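Local coordinates for protein trigger factor (PDB 2NSA) that probably acts as a ribosome-bound chaperone that keeps newly made proteins open and isomerises peptidyl-prolyl bonds, its C-terminal domain having chaperone activity of its own, at residues Q32-L37 against R96-L101; Q103-S108 against L156-Q161. One frame throughout, in Å; residues are numbered along the deposited sequence.

Contact 1. Residues Q32-L37 against R96-L101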
# COMPACT_ATOMS: atom_id res chain seq x y z
N GLN A 32 -3.65 -8.33 -5.34
CA GLN A 32 -5.08 -8.29 -5.65
C GLN A 32 -5.88 -7.74 -4.47
O GLN A 32 -6.89 -7.05 -4.67
CB GLN A 32 -5.59 -9.69 -6.02
CG GLN A 32 -7.06 -9.70 -6.45
CD GLN A 32 -7.47 -11.00 -7.13
OE1 GLN A 32 -7.34 -12.08 -6.55
NE2 GLN A 32 -7.96 -10.90 -8.36
N LEU A 33 -5.44 -8.04 -3.26
CA LEU A 33 -6.12 -7.56 -2.07
C LEU A 33 -6.07 -6.03 -2.04
O LEU A 33 -7.09 -5.37 -1.86
CB LEU A 33 -5.46 -8.13 -0.81
CG LEU A 33 -6.06 -7.68 0.53
CD1 LEU A 33 -7.55 -7.98 0.57
CD2 LEU A 33 -5.33 -8.40 1.65
N LEU A 34 -4.87 -5.48 -2.24
CA LEU A 34 -4.68 -4.04 -2.25
C LEU A 34 -5.47 -3.36 -3.36
O LEU A 34 -6.01 -2.27 -3.19
CB LEU A 34 -3.20 -3.69 -2.41
CG LEU A 34 -2.28 -3.90 -1.21
CD1 LEU A 34 -0.85 -3.61 -1.62
CD2 LEU A 34 -2.71 -3.00 -0.06
N GLU A 35 -5.53 -4.01 -4.51
CA GLU A 35 -6.24 -3.46 -5.65
C GLU A 35 -7.75 -3.36 -5.44
O GLU A 35 -8.39 -2.42 -5.93
CB GLU A 35 -5.96 -4.31 -6.90
CG GLU A 35 -6.66 -3.82 -8.15
CD GLU A 35 -6.33 -4.67 -9.36
OE1 GLU A 35 -6.84 -4.35 -10.46
OE2 GLU A 35 -5.56 -5.64 -9.22
N LYS A 36 -8.31 -4.30 -4.69
CA LYS A 36 -9.75 -4.30 -4.45
C LYS A 36 -10.21 -3.57 -3.20
O LYS A 36 -11.36 -3.13 -3.12
CB LYS A 36 -10.26 -5.75 -4.41
CG LYS A 36 -10.11 -6.49 -5.73
CD LYS A 36 -10.88 -5.80 -6.84
CE LYS A 36 -10.80 -6.59 -8.14
NZ LYS A 36 -11.55 -5.93 -9.25
N LEU A 37 -9.31 -3.41 -2.23
CA LEU A 37 -9.66 -2.74 -0.98
C LEU A 37 -10.38 -1.38 -1.12
O LEU A 37 -11.32 -1.11 -0.39
CB LEU A 37 -8.42 -2.58 -0.10
CG LEU A 37 -8.00 -3.84 0.68
CD1 LEU A 37 -6.70 -3.58 1.43
CD2 LEU A 37 -9.11 -4.23 1.66
N ARG A 96 -7.07 4.52 4.22
CA ARG A 96 -8.09 4.63 5.26
C ARG A 96 -8.56 3.23 5.67
O ARG A 96 -8.68 2.93 6.87
CB ARG A 96 -9.29 5.45 4.75
CG ARG A 96 -10.50 5.41 5.68
CD ARG A 96 -10.21 6.02 7.05
NE ARG A 96 -11.45 6.07 7.83
CZ ARG A 96 -11.51 6.26 9.15
NH1 ARG A 96 -10.39 6.42 9.85
NH2 ARG A 96 -12.68 6.27 9.76
N VAL A 97 -8.83 2.37 4.69
CA VAL A 97 -9.28 1.00 4.98
C VAL A 97 -8.25 0.24 5.81
O VAL A 97 -8.59 -0.45 6.78
CB VAL A 97 -9.55 0.20 3.68
CG1 VAL A 97 -9.94 -1.24 4.02
CG2 VAL A 97 -10.66 0.86 2.89
N ILE A 98 -6.98 0.37 5.44
CA ILE A 98 -5.90 -0.32 6.15
C ILE A 98 -5.79 0.18 7.58
O ILE A 98 -5.66 -0.61 8.53
CB ILE A 98 -4.56 -0.15 5.40
CG1 ILE A 98 -4.61 -0.95 4.10
CG2 ILE A 98 -3.39 -0.63 6.27
CD1 ILE A 98 -3.58 -0.56 3.08
N GLU A 99 -5.85 1.50 7.74
CA GLU A 99 -5.74 2.10 9.07
C GLU A 99 -6.90 1.64 9.96
O GLU A 99 -6.70 1.27 11.12
CB GLU A 99 -5.71 3.63 8.97
CG GLU A 99 -5.27 4.30 10.25
CD GLU A 99 -4.87 5.75 10.05
OE1 GLU A 99 -3.75 6.01 9.53
OE2 GLU A 99 -5.67 6.63 10.39
N VAL A 100 -8.11 1.64 9.41
CA VAL A 100 -9.28 1.22 10.16
C VAL A 100 -9.20 -0.26 10.51
O VAL A 100 -9.55 -0.65 11.63
CB VAL A 100 -10.59 1.47 9.39
CG1 VAL A 100 -11.77 0.81 10.10
CG2 VAL A 100 -10.85 2.97 9.30
N LEU A 101 -8.75 -1.10 9.58
CA LEU A 101 -8.65 -2.52 9.89
C LEU A 101 -7.61 -2.74 10.99
O LEU A 101 -7.78 -3.61 11.85
CB LEU A 101 -8.30 -3.35 8.65
CG LEU A 101 -9.45 -3.43 7.64
CD1 LEU A 101 -8.98 -4.04 6.33
CD2 LEU A 101 -10.59 -4.26 8.24

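Contact 2. Residues Q103-S108 against L156-Q161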
# COMPACT_ATOMS: atom_id res chain seq x y z
N GLN A 103 -6.94 -0.74 13.42
CA GLN A 103 -7.58 -0.38 14.68
C GLN A 103 -8.60 -1.44 15.08
O GLN A 103 -8.67 -1.82 16.25
CB GLN A 103 -8.27 0.99 14.55
CG GLN A 103 -7.32 2.08 14.12
CD GLN A 103 -8.04 3.36 13.77
OE1 GLN A 103 -9.23 3.36 13.48
NE2 GLN A 103 -7.30 4.47 13.76
N GLU A 104 -9.38 -1.93 14.13
CA GLU A 104 -10.38 -2.94 14.46
C GLU A 104 -9.76 -4.26 14.90
O GLU A 104 -10.35 -4.98 15.71
CB GLU A 104 -11.32 -3.18 13.28
CG GLU A 104 -12.16 -1.97 12.94
CD GLU A 104 -13.12 -2.23 11.81
OE1 GLU A 104 -12.88 -3.15 11.01
OE2 GLU A 104 -14.12 -1.49 11.72
N LYS A 105 -8.58 -4.57 14.38
CA LYS A 105 -7.90 -5.82 14.72
C LYS A 105 -6.93 -5.72 15.89
O LYS A 105 -6.35 -6.73 16.29
CB LYS A 105 -7.17 -6.35 13.50
CG LYS A 105 -8.09 -6.85 12.41
CD LYS A 105 -7.31 -7.41 11.25
CE LYS A 105 -8.18 -8.30 10.40
NZ LYS A 105 -8.72 -9.42 11.23
N GLY A 106 -6.74 -4.51 16.41
CA GLY A 106 -5.83 -4.33 17.53
C GLY A 106 -4.37 -4.48 17.14
O GLY A 106 -3.54 -4.91 17.94
N ILE A 107 -4.05 -4.12 15.90
CA ILE A 107 -2.69 -4.22 15.39
C ILE A 107 -1.97 -2.89 15.53
O ILE A 107 -2.55 -1.83 15.28
CB ILE A 107 -2.70 -4.64 13.90
CG1 ILE A 107 -3.49 -5.93 13.72
CG2 ILE A 107 -1.26 -4.80 13.39
CD1 ILE A 107 -3.01 -7.07 14.61
N SER A 108 -0.70 -2.95 15.93
CA SER A 108 0.12 -1.75 16.12
C SER A 108 1.58 -2.08 15.81
O SER A 108 1.89 -3.20 15.42
CB SER A 108 -0.01 -1.27 17.57
OG SER A 108 0.55 0.02 17.73
N LEU A 156 -2.39 -6.68 5.85
CA LEU A 156 -2.61 -7.45 4.63
C LEU A 156 -2.40 -8.95 4.86
O LEU A 156 -3.21 -9.77 4.43
CB LEU A 156 -1.69 -6.97 3.51
CG LEU A 156 -1.94 -5.53 3.07
CD1 LEU A 156 -0.85 -5.14 2.08
CD2 LEU A 156 -3.32 -5.37 2.46
N ASP A 157 -1.32 -9.30 5.55
CA ASP A 157 -1.03 -10.71 5.82
C ASP A 157 -2.15 -11.36 6.63
O ASP A 157 -2.56 -12.49 6.34
CB ASP A 157 0.31 -10.86 6.55
CG ASP A 157 1.50 -10.65 5.63
OD1 ASP A 157 1.30 -10.50 4.41
OD2 ASP A 157 2.65 -10.64 6.13
N LEU A 158 -2.64 -10.66 7.65
CA LEU A 158 -3.72 -11.19 8.47
C LEU A 158 -4.97 -11.44 7.64
O LEU A 158 -5.64 -12.47 7.79
CB LEU A 158 -4.05 -10.24 9.62
CG LEU A 158 -3.08 -10.23 10.80
CD1 LEU A 158 -3.37 -9.03 11.70
CD2 LEU A 158 -3.22 -11.54 11.59
N LEU A 159 -5.32 -10.50 6.77
CA LEU A 159 -6.50 -10.68 5.94
C LEU A 159 -6.34 -11.89 5.02
O LEU A 159 -7.25 -12.71 4.91
CB LEU A 159 -6.78 -9.43 5.10
CG LEU A 159 -7.17 -8.17 5.88
CD1 LEU A 159 -7.31 -7.01 4.90
CD2 LEU A 159 -8.48 -8.39 6.63
N LEU A 160 -5.18 -12.01 4.38
CA LEU A 160 -4.95 -13.14 3.49
C LEU A 160 -5.04 -14.46 4.22
O LEU A 160 -5.54 -15.45 3.68
CB LEU A 160 -3.58 -13.02 2.83
CG LEU A 160 -3.37 -11.82 1.90
CD1 LEU A 160 -1.95 -11.85 1.37
CD2 LEU A 160 -4.38 -11.87 0.75
N GLN A 161 -4.55 -14.49 5.46
CA GLN A 161 -4.57 -15.71 6.26
C GLN A 161 -5.98 -16.03 6.78
O GLN A 161 -6.20 -17.10 7.35
CB GLN A 161 -3.57 -15.59 7.41
CG GLN A 161 -2.12 -15.74 6.95
CD GLN A 161 -1.10 -15.20 7.92
OE1 GLN A 161 -1.36 -15.08 9.12
NE2 GLN A 161 0.09 -14.87 7.41

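Contact 1. Residues Q32-L37 against R96-L101
Leu37 and Val97 face each other where helix 25-36 meets the long helix 77-105, their CA atoms 7.0 Å apart. Both side chains leave the backbone toward the opposite segment, but the two run aslant to each other, and the branches share out the work. Leu37 CD2 lies 3.9 Å from Val97 CG1, while the other methyl of the valine, CG2, is 3.9 Å from the carbonyl oxygen Leu37 O. The fork of Val97 thus meets side chain and backbone of the same residue. Its chi1 of 176° puts CG1 opposite the backbone N and CG2 opposite the carbonyl carbon, and a short beta-branched residue suits so close an approach.

The second methyl of Leu37, CD1, turns to the next residue of the partner helix and comes within 4.3 Å of Ile98 CG1, so that one leucine reaches two successive positions. Ile98 starts off along the helix flank, yet its longer branch carries CD1 across to Leu34 CD2, 4.1 Å away. Leu34 likewise begins obliquely to the partner and closes in through its methyl end. Length is what Leu34 and Ile98 bring here, since neither CB points straight at the other helix.

Other parts of the domain close round the pair: Leu9 of helix 6-12 touches Leu37, Val41 touches Val97, and Trp148 of helix 140-160 packs on Ile98. Between the two segments themselves, aliphatic carbons and a single backbone oxygen make the contacts, which implies that this interface relies on apolar packing and exclusion of water, while a directional tie between the helices, the hydrogen bond between Leu34 O and Arg94 NE, lies one turn before Ile98.

Contact 2. Residues Q103-S108 against L156-Q161
Lys105, in the last turn of helix 77-105, sends its side chain toward Leu158 and Leu159 of helix 140-160. Its CB stands too far back to meet the other helix and lies instead 3.7 Å from Ile107 CG1, two residues on in its own chain. CG, placed opposite the carbonyl carbon by a chi1 of -69°, rests 3.3 Å from the carbonyl oxygen Leu101 O, one turn back in the helix. From there the chain is extended: CD passes Leu158 CD1 at 4.3 Å, and CE comes to 3.8 Å from Leu159 CD2, the two side chains lying askew. Chi4 then bends to -59° and turns NZ aside, where it forms a salt bridge with Glu162, a few residues on from Leu159. Lysine suits such a partly exposed margin because its outer methylenes can lie on leucines while the charge finds an acid.

This is where helix 77-105 stops, in a Schellman motif within the C-terminal chaperone domain. Gly106, at a phi of 71°, takes the positive angle that glycine adopts most easily, and its N makes a weak bond back to Gln103 O. The reversal lets Ile107 drop against helix 140-160 instead of continuing the spiral.

Ile107 and Leu158 approach tip to tip: Leu158 CD1 sits 3.5 Å from Ile107 CD1 and 3.7 Å from Ile107 CG1, a snug fit of one methyl against the end of the isoleucine. Lys154 and Leu151, about one and two turns before Leu158 on helix 140-160, also touch Ile107, and Lys154 NZ is hydrogen-bonded to the carbonyl oxygen Ser108 O, which ties the chain leaving the turn to the same helix.

Helix 77-105 serves both contacts: in contact 1 its C-terminal half, a little before its end, meets helix 25-36, and in contact 2 that end meets helix 140-160, the centres lying about 10 Å apart. Contact 1 is the deeper, its centre about 8 Å from that of the chain, and is almost wholly apolar, with no hydrogen bond between its segments; contact 2, at about 14 Å, is partly exposed and mixes methyls with a lysine paired to an acid. The two are joined directly, for Leu34 CD2 lies 3.5 Å from Leu156 CD2, and Leu101 CD1 lies 3.7 Å from Leu159 CD1. The three helices therefore share one leucine-rich packing that becomes more polar toward the surface.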